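Local coordinates for protein esterase D (Lactobacillus rhamnosus, PDB 3DKR) that probably hydrolyses carboxylic esters with a Ser-Asp-His catalytic triad, as an esterase of the alpha/beta hydrolase fold, at residues E17-D22 and A90-V95; A178-V183 and R207-N212. One frame throughout, in Å; residues are numbered along the deposited sequence.

Contact 1: residues E17-D22 and A90-V95; sequences EYEGTD and AKYAKV
Tyr92 runs alongside the loop 19-22, edge toward it, and ends at its backbone: Gly20 N gives a hydrogen bond to the phenol oxygen, with Gly20 N 2.9 Å from Tyr92 OH and an N-H...O angle of 154°. Gly20 O and the carbonyl carbon of Thr21 sit in the ring plane, and Thr21 O comes to 3.3 Å from Tyr92 CD1. One face takes Lys91 CB, offset toward the rim. Tyr92 OH also donates to a water, 2.6 Å away, which passes its own hydrogens to Glu17 OE2 and Tyr18 O, so Tyr92 OH accepts one hydrogen bond and donates another, which anchors the end of the side chain. A phenylalanine here would probably leave the Gly20 N-H without its acceptor and the water without the hydroxyl that donates to it.

Beside the ring, Lys91 forms a salt-bridge network with Glu17 and Glu19. Glu17 arrives from the opposite direction on an extended chain, CG anti to the backbone N (chi1 -177°), and its OE2 lies 2.7 Å from Lys91 NZ, which sits well above the carboxylate plane. Glu19 crosses the lysine at about a right angle; its chain folds back at chi2 (-53°), and OE1 offers its syn lone pair to Lys91 NZ at 3.0 Å. The other oxygen of Glu17 is held by His87 of helix 74-89. At the far end Lys94 N donates to Asp22 O at 3.2 Å. Together these bonds tie the connection between strands 16-18 and 23-28 to the loop after helix 74-89, at the end of the central sheet where the parallel strands 23-28 and 94-99 begin, opposite the end from which the chain runs on to the predicted nucleophile, as in alpha/beta hydrolases.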
ATOM      1  N   GLU A  17     -14.148   1.631   7.632  1.00 15.31           N
ATOM      2  CA  GLU A  17     -14.783   0.545   6.892  1.00 15.67           C
ATOM      3  C   GLU A  17     -16.094   0.995   6.318  1.00 15.45           C
ATOM      4  O   GLU A  17     -16.907   1.614   7.013  1.00 17.15           O
ATOM      5  CB  GLU A  17     -15.024  -0.677   7.780  1.00 15.51           C
ATOM      6  CG  GLU A  17     -15.633  -1.857   7.011  1.00 16.74           C
ATOM      7  CD  GLU A  17     -15.570  -3.197   7.734  1.00 17.90           C
ATOM      8  OE1 GLU A  17     -15.126  -3.261   8.903  1.00 20.20           O
ATOM      9  OE2 GLU A  17     -15.969  -4.206   7.101  1.00 19.41           O
ATOM     10  N   TYR A  18     -16.302   0.668   5.049  1.00 15.17           N
ATOM     11  CA  TYR A  18     -17.576   0.854   4.393  1.00 15.25           C
ATOM     12  C   TYR A  18     -18.195  -0.493   4.110  1.00 16.09           C
ATOM     13  O   TYR A  18     -17.540  -1.384   3.537  1.00 15.99           O
ATOM     14  CB  TYR A  18     -17.397   1.562   3.058  1.00 15.13           C
ATOM     15  CG  TYR A  18     -16.741   2.914   3.127  1.00 14.77           C
ATOM     16  CD1 TYR A  18     -16.868   3.728   4.249  1.00 16.37           C
ATOM     17  CD2 TYR A  18     -16.021   3.399   2.037  1.00 14.70           C
ATOM     18  CE1 TYR A  18     -16.257   4.991   4.292  1.00 15.28           C
ATOM     19  CE2 TYR A  18     -15.428   4.640   2.075  1.00 15.34           C
ATOM     20  CZ  TYR A  18     -15.533   5.428   3.207  1.00 15.11           C
ATOM     21  OH  TYR A  18     -14.929   6.685   3.226  1.00 16.18           O
ATOM     22  N   GLU A  19     -19.469  -0.629   4.461  1.00 16.90           N
ATOM     23  CA  GLU A  19     -20.182  -1.883   4.192  1.00 17.89           C
ATOM     24  C   GLU A  19     -20.533  -1.993   2.734  1.00 17.45           C
ATOM     25  O   GLU A  19     -20.871  -1.007   2.091  1.00 19.05           O
ATOM     26  CB  GLU A  19     -21.457  -1.968   5.022  1.00 18.49           C
ATOM     27  CG  GLU A  19     -21.231  -1.828   6.509  1.00 21.41           C
ATOM     28  CD  GLU A  19     -20.188  -2.772   7.057  1.00 25.97           C
ATOM     29  OE1 GLU A  19     -20.255  -3.998   6.767  1.00 28.21           O
ATOM     30  OE2 GLU A  19     -19.276  -2.280   7.775  1.00 29.32           O
ATOM     31  N   GLY A  20     -20.457  -3.212   2.207  1.00 17.49           N
ATOM     32  CA  GLY A  20     -20.898  -3.492   0.852  1.00 17.15           C
ATOM     33  C   GLY A  20     -21.866  -4.656   0.816  1.00 16.85           C
ATOM     34  O   GLY A  20     -22.572  -4.926   1.799  1.00 17.26           O
ATOM     35  N   THR A  21     -21.898  -5.355  -0.318  1.00 16.61           N
ATOM     36  CA  THR A  21     -22.798  -6.497  -0.486  1.00 17.00           C
ATOM     37  C   THR A  21     -21.994  -7.731  -0.912  1.00 16.58           C
ATOM     38  O   THR A  21     -21.666  -8.569  -0.061  1.00 18.30           O
ATOM     39  CB  THR A  21     -23.963  -6.175  -1.454  1.00 16.54           C
ATOM     40  OG1 THR A  21     -23.468  -5.645  -2.690  1.00 18.16           O
ATOM     41  CG2 THR A  21     -24.931  -5.154  -0.819  1.00 18.56           C
ATOM     42  N   ASP A  22     -21.640  -7.828  -2.186  1.00 16.37           N
ATOM     43  CA  ASP A  22     -20.970  -9.052  -2.689  1.00 15.79           C
ATOM     44  C   ASP A  22     -19.447  -9.002  -2.602  1.00 15.82           C
ATOM     45  O   ASP A  22     -18.806 -10.029  -2.365  1.00 15.68           O
ATOM     46  CB  ASP A  22     -21.355  -9.359  -4.140  1.00 15.16           C
ATOM     47  CG  ASP A  22     -20.922  -8.279  -5.099  1.00 16.09           C
ATOM     48  OD1 ASP A  22     -21.530  -7.187  -5.015  1.00 18.56           O
ATOM     49  OD2 ASP A  22     -19.982  -8.516  -5.911  1.00 17.59           O
ATOM     50  N   ALA A  90     -14.212 -13.092   5.639  1.00 17.77           N
ATOM     51  CA  ALA A  90     -15.298 -13.673   6.454  1.00 18.61           C
ATOM     52  C   ALA A  90     -16.690 -13.200   6.004  1.00 18.82           C
ATOM     53  O   ALA A  90     -17.693 -13.881   6.268  1.00 19.13           O
ATOM     54  CB  ALA A  90     -15.086 -13.328   7.912  1.00 19.10           C
ATOM     55  N   LYS A  91     -16.736 -12.042   5.341  1.00 18.73           N
ATOM     56  CA  LYS A  91     -17.979 -11.290   5.091  1.00 19.63           C
ATOM     57  C   LYS A  91     -18.447 -11.334   3.640  1.00 18.87           C
ATOM     58  O   LYS A  91     -19.657 -11.425   3.383  1.00 20.69           O
ATOM     59  CB  LYS A  91     -17.782  -9.795   5.448  1.00 19.79           C
ATOM     60  CG  LYS A  91     -17.499  -9.500   6.875  1.00 22.57           C
ATOM     61  CD  LYS A  91     -17.078  -8.030   7.078  1.00 22.82           C
ATOM     62  CE  LYS A  91     -18.199  -7.068   6.825  1.00 26.13           C
ATOM     63  NZ  LYS A  91     -18.056  -5.850   7.696  1.00 26.15           N
ATOM     64  N   TYR A  92     -17.512 -11.218   2.701  1.00 17.82           N
ATOM     65  CA  TYR A  92     -17.832 -10.950   1.292  1.00 16.99           C
ATOM     66  C   TYR A  92     -17.574 -12.154   0.420  1.00 16.44           C
ATOM     67  O   TYR A  92     -16.633 -12.884   0.654  1.00 16.52           O
ATOM     68  CB  TYR A  92     -17.019  -9.760   0.753  1.00 17.56           C
ATOM     69  CG  TYR A  92     -17.413  -8.495   1.444  1.00 17.31           C
ATOM     70  CD1 TYR A  92     -18.639  -7.929   1.188  1.00 18.16           C
ATOM     71  CD2 TYR A  92     -16.612  -7.913   2.409  1.00 16.77           C
ATOM     72  CE1 TYR A  92     -19.059  -6.796   1.848  1.00 18.94           C
ATOM     73  CE2 TYR A  92     -17.018  -6.771   3.063  1.00 16.58           C
ATOM     74  CZ  TYR A  92     -18.247  -6.216   2.774  1.00 17.48           C
ATOM     75  OH  TYR A  92     -18.672  -5.073   3.432  1.00 18.67           O
ATOM     76  N   ALA A  93     -18.394 -12.332  -0.612  1.00 16.13           N
ATOM     77  CA  ALA A  93     -18.192 -13.429  -1.553  1.00 15.77           C
ATOM     78  C   ALA A  93     -16.835 -13.322  -2.232  1.00 15.81           C
ATOM     79  O   ALA A  93     -16.206 -14.335  -2.500  1.00 17.27           O
ATOM     80  CB  ALA A  93     -19.266 -13.417  -2.607  1.00 16.24           C
ATOM     81  N   LYS A  94     -16.435 -12.095  -2.579  1.00 15.27           N
ATOM     82  CA  LYS A  94     -15.150 -11.842  -3.241  1.00 15.48           C
ATOM     83  C   LYS A  94     -14.412 -10.720  -2.550  1.00 15.23           C
ATOM     84  O   LYS A  94     -15.027  -9.737  -2.131  1.00 14.86           O
ATOM     85  CB  LYS A  94     -15.365 -11.494  -4.713  1.00 16.40           C
ATOM     86  CG  LYS A  94     -16.030 -12.619  -5.514  1.00 18.01           C
ATOM     87  CD  LYS A  94     -15.964 -12.348  -7.014  1.00 21.45           C
ATOM     88  CE  LYS A  94     -16.707 -13.402  -7.834  1.00 22.56           C
ATOM     89  NZ  LYS A  94     -16.569 -13.196  -9.305  1.00 23.67           N
ATOM     90  N   VAL A  95     -13.096 -10.883  -2.433  1.00 14.86           N
ATOM     91  CA  VAL A  95     -12.251  -9.877  -1.787  1.00 15.12           C
ATOM     92  C   VAL A  95     -11.040  -9.602  -2.671  1.00 15.74           C
ATOM     93  O   VAL A  95     -10.420 -10.530  -3.189  1.00 15.80           O
ATOM     94  CB  VAL A  95     -11.813 -10.349  -0.399  1.00 15.39           C
ATOM     95  CG1 VAL A  95     -10.683  -9.473   0.148  1.00 16.35           C
ATOM     96  CG2 VAL A  95     -13.008 -10.353   0.562  1.00 15.90           C
TER
HETATM   97  O   HOH W   1     -16.703  -3.858   4.599  1.00 19.98           O
HETATM   98  O   HOH W   2     -22.131 -10.394   2.841  1.00 27.77           O

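Contact 2: residues A178-V183 and R207-N212; sequences ADLNLV and RDALIN
In this alpha/beta hydrolase fold the loop between helix 155-178 and strand 187-192 packs, through Leu180, Asn181 and Val183, on Ala209, Leu210 and Asn212 at and after the end of helix 202-209. The loop side is a short 3-10 segment, 180-182, with Val183 just after it. Across from it, Leu210 is the centre of an inverse gamma turn.

The apolar half is built from three branched side chains and one methyl. Leu180 straddles the joint: with CG anti to the carbonyl carbon (chi1 -73°), it sends CD1 to Ala209 CB at 3.6 Å and CD2 to Leu210 CD2 at 4.0 Å, the two leucine chains passing each other at a slant. Leu210 uses that same CD2 on Val183: Leu210 CD2 lies 3.7 Å from the branch point Val183 CB, and Val183 CG2 is only slightly farther. One methyl, Leu210 CD2, thus serves both loop residues, which meet it from directions about at right angles. Helix 101-113 touches Leu180 through Met108 and Glu112, and Val183 through Glu112, while Leu210 continues onto Thr187 and Ile189 of strand 187-192. These neighbours help bury Leu180, Val183 and Leu210.

The other half is polar. A water accepts from Asn212 N and donates to both Leu180 O and Val183 O, each 2.8 Å from it, and so joins three backbone groups across the contact. Next to it the Asn212 side chain reaches the 3-10 segment, and its ND2 gives one hydrogen bond to the backbone carbonyl of Asn181. Asn212 ND2 stands 2.8 Å from Asn181 O, on a lone pair in the carbonyl plane, with the acceptor in the amide plane of Asn212 and the hydrogen bond nearly straight, N-H...O 178°.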
ATOM      1  N   ALA A 178      10.854 -12.960  -4.024  1.00 17.04           N
ATOM      2  CA  ALA A 178      11.309 -14.326  -4.359  1.00 17.90           C
ATOM      3  C   ALA A 178      10.145 -15.310  -4.490  1.00 18.64           C
ATOM      4  O   ALA A 178      10.297 -16.369  -5.111  1.00 19.73           O
ATOM      5  CB  ALA A 178      12.295 -14.817  -3.329  1.00 18.67           C
ATOM      6  N   ASP A 179       9.005 -14.966  -3.902  1.00 17.96           N
ATOM      7  CA  ASP A 179       7.809 -15.816  -3.931  1.00 18.00           C
ATOM      8  C   ASP A 179       6.761 -15.375  -4.955  1.00 17.85           C
ATOM      9  O   ASP A 179       5.653 -15.897  -4.951  1.00 17.62           O
ATOM     10  CB  ASP A 179       7.144 -15.845  -2.548  1.00 18.16           C
ATOM     11  CG  ASP A 179       7.795 -16.819  -1.593  1.00 21.44           C
ATOM     12  OD1 ASP A 179       8.522 -17.747  -2.044  1.00 24.57           O
ATOM     13  OD2 ASP A 179       7.572 -16.673  -0.374  1.00 22.81           O
ATOM     14  N   LEU A 180       7.078 -14.410  -5.814  1.00 18.00           N
ATOM     15  CA  LEU A 180       6.088 -13.910  -6.785  1.00 17.77           C
ATOM     16  C   LEU A 180       5.590 -15.014  -7.737  1.00 18.47           C
ATOM     17  O   LEU A 180       4.467 -14.939  -8.248  1.00 18.22           O
ATOM     18  CB  LEU A 180       6.633 -12.734  -7.570  1.00 17.99           C
ATOM     19  CG  LEU A 180       6.728 -11.421  -6.784  1.00 16.66           C
ATOM     20  CD1 LEU A 180       7.569 -10.444  -7.581  1.00 16.44           C
ATOM     21  CD2 LEU A 180       5.340 -10.838  -6.475  1.00 18.10           C
ATOM     22  N   ASN A 181       6.413 -16.040  -7.941  1.00 18.68           N
ATOM     23  CA  ASN A 181       5.990 -17.213  -8.716  1.00 19.88           C
ATOM     24  C   ASN A 181       4.760 -17.892  -8.136  1.00 20.31           C
ATOM     25  O   ASN A 181       4.058 -18.632  -8.847  1.00 21.34           O
ATOM     26  CB  ASN A 181       7.136 -18.234  -8.843  1.00 19.89           C
ATOM     27  CG  ASN A 181       7.514 -18.859  -7.528  1.00 21.28           C
ATOM     28  OD1 ASN A 181       7.019 -19.928  -7.172  1.00 24.82           O
ATOM     29  ND2 ASN A 181       8.410 -18.198  -6.784  1.00 21.02           N
ATOM     30  N   LEU A 182       4.504 -17.681  -6.848  1.00 20.18           N
ATOM     31  CA  LEU A 182       3.355 -18.306  -6.192  1.00 20.21           C
ATOM     32  C   LEU A 182       2.022 -17.657  -6.564  1.00 20.08           C
ATOM     33  O   LEU A 182       0.954 -18.253  -6.333  1.00 21.19           O
ATOM     34  CB  LEU A 182       3.522 -18.292  -4.678  1.00 21.11           C
ATOM     35  CG  LEU A 182       4.683 -19.095  -4.095  1.00 21.08           C
ATOM     36  CD1 LEU A 182       4.674 -18.985  -2.585  1.00 22.31           C
ATOM     37  CD2 LEU A 182       4.604 -20.573  -4.546  1.00 24.14           C
ATOM     38  N   VAL A 183       2.052 -16.452  -7.131  1.00 19.09           N
ATOM     39  CA  VAL A 183       0.807 -15.732  -7.397  1.00 18.89           C
ATOM     40  C   VAL A 183       0.080 -16.309  -8.607  1.00 18.56           C
ATOM     41  O   VAL A 183       0.606 -16.300  -9.714  1.00 19.25           O
ATOM     42  CB  VAL A 183       1.032 -14.239  -7.659  1.00 18.18           C
ATOM     43  CG1 VAL A 183      -0.306 -13.532  -7.930  1.00 20.05           C
ATOM     44  CG2 VAL A 183       1.732 -13.595  -6.463  1.00 19.17           C
ATOM     45  N   ARG A 207       5.847  -6.959 -12.835  1.00 18.56           N
ATOM     46  CA  ARG A 207       5.087  -7.536 -13.949  1.00 19.87           C
ATOM     47  C   ARG A 207       5.753  -8.784 -14.499  1.00 19.90           C
ATOM     48  O   ARG A 207       5.108  -9.824 -14.655  1.00 20.48           O
ATOM     49  CB  ARG A 207       4.939  -6.511 -15.062  1.00 20.20           C
ATOM     50  CG  ARG A 207       4.227  -7.038 -16.320  1.00 21.81           C
ATOM     51  CD  ARG A 207       4.457  -6.103 -17.502  1.00 23.35           C
ATOM     52  NE  ARG A 207       5.863  -6.095 -17.898  1.00 23.96           N
ATOM     53  CZ  ARG A 207       6.395  -5.253 -18.776  1.00 23.41           C
ATOM     54  NH1 ARG A 207       5.648  -4.325 -19.362  1.00 24.33           N
ATOM     55  NH2 ARG A 207       7.694  -5.341 -19.059  1.00 24.36           N
ATOM     56  N   ASP A 208       7.044  -8.681 -14.800  1.00 19.99           N
ATOM     57  CA  ASP A 208       7.777  -9.794 -15.403  1.00 20.79           C
ATOM     58  C   ASP A 208       7.961 -11.011 -14.480  1.00 20.32           C
ATOM     59  O   ASP A 208       8.130 -12.137 -14.970  1.00 21.56           O
ATOM     60  CB  ASP A 208       9.143  -9.314 -15.908  1.00 21.34           C
ATOM     61  CG  ASP A 208       9.042  -8.317 -17.051  1.00 24.04           C
ATOM     62  OD1 ASP A 208       7.938  -8.080 -17.595  1.00 25.14           O
ATOM     63  OD2 ASP A 208      10.106  -7.760 -17.419  1.00 28.82           O
ATOM     64  N   ALA A 209       7.954 -10.804 -13.159  1.00 19.20           N
ATOM     65  CA  ALA A 209       8.170 -11.902 -12.205  1.00 19.31           C
ATOM     66  C   ALA A 209       6.902 -12.710 -11.969  1.00 18.98           C
ATOM     67  O   ALA A 209       6.971 -13.813 -11.431  1.00 19.22           O
ATOM     68  CB  ALA A 209       8.693 -11.377 -10.857  1.00 19.34           C
ATOM     69  N   LEU A 210       5.753 -12.151 -12.356  1.00 19.10           N
ATOM     70  CA  LEU A 210       4.446 -12.774 -12.088  1.00 19.09           C
ATOM     71  C   LEU A 210       4.133 -13.817 -13.159  1.00 19.56           C
ATOM     72  O   LEU A 210       3.116 -13.740 -13.848  1.00 19.77           O
ATOM     73  CB  LEU A 210       3.354 -11.712 -12.012  1.00 19.33           C
ATOM     74  CG  LEU A 210       3.445 -10.866 -10.726  1.00 18.27           C
ATOM     75  CD1 LEU A 210       2.700  -9.557 -10.879  1.00 18.94           C
ATOM     76  CD2 LEU A 210       2.955 -11.643  -9.523  1.00 18.22           C
ATOM     77  N   ILE A 211       5.008 -14.805 -13.273  1.00 20.56           N
ATOM     78  CA  ILE A 211       4.958 -15.738 -14.408  1.00 21.18           C
ATOM     79  C   ILE A 211       3.730 -16.659 -14.378  1.00 21.22           C
ATOM     80  O   ILE A 211       3.310 -17.176 -15.425  1.00 22.72           O
ATOM     81  CB  ILE A 211       6.258 -16.576 -14.513  1.00 20.99           C
ATOM     82  CG1 ILE A 211       6.483 -17.424 -13.270  1.00 21.45           C
ATOM     83  CG2 ILE A 211       7.470 -15.657 -14.746  1.00 22.41           C
ATOM     84  CD1 ILE A 211       7.590 -18.465 -13.467  1.00 22.91           C
ATOM     85  N   ASN A 212       3.148 -16.844 -13.198  1.00 20.70           N
ATOM     86  CA  ASN A 212       1.989 -17.735 -13.026  1.00 20.52           C
ATOM     87  C   ASN A 212       0.646 -17.038 -12.774  1.00 20.73           C
ATOM     88  O   ASN A 212      -0.385 -17.702 -12.622  1.00 20.38           O
ATOM     89  CB  ASN A 212       2.293 -18.721 -11.920  1.00 21.20           C
ATOM     90  CG  ASN A 212       3.448 -19.635 -12.284  1.00 21.24           C
ATOM     91  OD1 ASN A 212       3.507 -20.140 -13.411  1.00 25.94           O
ATOM     92  ND2 ASN A 212       4.362 -19.851 -11.353  1.00 22.22           N
TER
HETATM   93  O   HOH W   3       3.128 -15.482 -10.686  1.00 17.94           O

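Contact 1 and contact 2 lie at separate parts of one mixed sheet. Their centres are 27 Å apart, their nearest atoms about 12 Å, and they do not touch; both segments of contact 1 come earlier in the chain than those of contact 2. Contact 1 involves the outermost strand 16-18 and the start of strand 94-99, whereas contact 2 lies beside strands 187-192 and 216-221, the latter forming the opposite border. Both are peripheral, with centres 19 and 18 Å from the centre of the chain, and both lie away from the predicted triad Ser101, Asp195 and His226. Helix 101-113, which begins with the predicted nucleophile, follows strand 94-99 of contact 1 and touches Leu180 and Val183 of contact 2.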